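Probable sugar kinase (Clostridium perfringens, PDB 3KZH) probably phosphorylates a sugar or related small substrate as a kinase of the pfkB (ribokinase-like) family, and holds beta-D-glucopyranose in this crystal. Local coordinates at residues 271-274 and 275-279. Residues are numbered along the deposited sequence; the frame is centred on the assembly and turned at random.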
loop_
_atom_site.group_PDB
_atom_site.type_symbol
_atom_site.label_atom_id
_atom_site.label_comp_id
_atom_site.label_asym_id
_atom_site.label_seq_id
_atom_site.Cartn_x
_atom_site.Cartn_y
_atom_site.Cartn_z
HETATM N N MSE A 271 16.494 -30.311 -17.356
HETATM C CA MSE A 271 16.403 -31.495 -16.496
HETATM C C MSE A 271 15.448 -32.574 -17.024
HETATM O O MSE A 271 14.532 -32.260 -17.782
HETATM C CB MSE A 271 15.906 -31.080 -15.093
HETATM C CG MSE A 271 16.940 -30.408 -14.166
HETATM SE SE MSE A 271 16.104 -29.321 -12.775
HETATM C CE MSE A 271 15.088 -30.662 -11.881
ATOM N N PRO A 272 15.701 -33.875 -16.704
ATOM C CA PRO A 272 14.795 -34.944 -17.162
ATOM C C PRO A 272 13.436 -34.787 -16.458
ATOM O O PRO A 272 13.379 -34.246 -15.347
ATOM C CB PRO A 272 15.526 -36.229 -16.750
ATOM C CG PRO A 272 16.484 -35.797 -15.702
ATOM C CD PRO A 272 16.949 -34.469 -16.182
ATOM N N ILE A 273 12.362 -35.235 -17.112
ATOM C CA ILE A 273 10.994 -35.085 -16.597
ATOM C C ILE A 273 10.696 -35.552 -15.161
ATOM O O ILE A 273 9.987 -34.858 -14.438
ATOM C CB ILE A 273 9.923 -35.583 -17.635
ATOM C CG1 ILE A 273 8.535 -35.034 -17.282
ATOM C CG2 ILE A 273 9.905 -37.098 -17.719
ATOM C CD1 ILE A 273 7.582 -34.913 -18.437
ATOM N N GLU A 274 11.316 -36.647 -14.726
ATOM C CA GLU A 274 11.119 -37.173 -13.370
ATOM C C GLU A 274 11.644 -36.195 -12.314
ATOM O O GLU A 274 11.007 -35.997 -11.271
ATOM C CB GLU A 274 11.794 -38.544 -13.214
ATOM C CG GLU A 274 11.212 -39.631 -14.123
ATOM C CD GLU A 274 12.062 -40.891 -14.167
ATOM O OE1 GLU A 274 13.074 -40.908 -14.903
ATOM O OE2 GLU A 274 11.716 -41.869 -13.472
ATOM N N ASP A 275 12.753 -35.523 -12.640
ATOM C CA ASP A 275 13.365 -34.545 -11.747
ATOM C C ASP A 275 12.645 -33.188 -11.751
ATOM O O ASP A 275 12.660 -32.490 -10.738
ATOM C CB ASP A 275 14.871 -34.397 -12.040
ATOM C CG ASP A 275 15.672 -35.655 -11.691
ATOM O OD1 ASP A 275 15.522 -36.188 -10.570
ATOM O OD2 ASP A 275 16.456 -36.116 -12.550
ATOM N N ILE A 276 12.020 -32.826 -12.878
ATOM C CA ILE A 276 11.247 -31.570 -13.012
ATOM C C ILE A 276 9.994 -31.694 -12.135
ATOM O O ILE A 276 9.656 -30.772 -11.385
ATOM C CB ILE A 276 10.785 -31.307 -14.488
ATOM C CG1 ILE A 276 11.988 -31.111 -15.410
ATOM C CG2 ILE A 276 9.860 -30.084 -14.569
ATOM C CD1 ILE A 276 11.629 -30.959 -16.889
ATOM N N VAL A 277 9.365 -32.868 -12.211
ATOM C CA VAL A 277 8.162 -33.220 -11.454
ATOM C C VAL A 277 8.438 -33.182 -9.945
ATOM O O VAL A 277 7.647 -32.619 -9.198
ATOM C CB VAL A 277 7.626 -34.620 -11.926
ATOM C CG1 VAL A 277 6.454 -35.076 -11.138
ATOM C CG2 VAL A 277 7.178 -34.534 -13.346
ATOM N N LYS A 278 9.611 -33.675 -9.542
ATOM C CA LYS A 278 10.019 -33.703 -8.137
ATOM C C LYS A 278 10.372 -32.336 -7.570
ATOM O O LYS A 278 9.965 -32.011 -6.446
ATOM C CB LYS A 278 11.196 -34.657 -7.928
ATOM C CG LYS A 278 10.837 -36.129 -7.952
ATOM C CD LYS A 278 12.086 -36.959 -7.743
ATOM C CE LYS A 278 11.887 -38.364 -8.247
ATOM N NZ LYS A 278 13.162 -39.134 -8.301
ATOM N N PHE A 279 11.079 -31.532 -8.380
ATOM C CA PHE A 279 11.518 -30.169 -8.023
ATOM C C PHE A 279 10.284 -29.273 -7.877
ATOM O O PHE A 279 10.135 -28.574 -6.878
ATOM C CB PHE A 279 12.501 -29.609 -9.085
ATOM C CG PHE A 279 13.150 -28.287 -8.698
ATOM C CD1 PHE A 279 14.422 -28.262 -8.086
ATOM C CD2 PHE A 279 12.457 -27.057 -8.863
ATOM C CE1 PHE A 279 14.995 -27.038 -7.638
ATOM C CE2 PHE A 279 13.021 -25.829 -8.414
ATOM C CZ PHE A 279 14.292 -25.825 -7.798
#
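The first turn of helix 273-288, in this ribokinase-like fold, starts at its N-cap residue Pro272, with Met271 folding back over the turn to meet Asp275, Ile276 and Phe279. Pro272 O accepts the first i to i+4 bond from Ile276 N at 3.2 Å, the donor lying in the carbonyl plane, and a weak, more bent one from Asp275 N. The next bond, Val277 N to Ile273 O, is straighter (162° at the hydrogen), and Lys278 N to Glu274 O continues the series. Met271 is selenomethionine; its chain runs out from CB and bends about the CG-SE bond (chi3 61°), which brings methyl CE beside the turn. There Met271 CE comes to 3.2 Å from Asp275 O and touches CB of Phe279 at 4.0 Å, while nearer the backbone Met271 CB packs on Ile276 CG1 at 3.9 Å. Ile273 and Val277 share another side of the helix, CG1 of the first lying 4.2 Å from CG2 of the second, and both side chains rest on Tyr233 of strand 231-234. Phe279 lies on a different side, its ring stacked with Tyr265 of helix 255-268 and touching helix 300-308. On the more open side Asp275 reaches back to the CG corner of the Pro272 ring, with Asp275 OD2 3.2 Å from Pro272 CG.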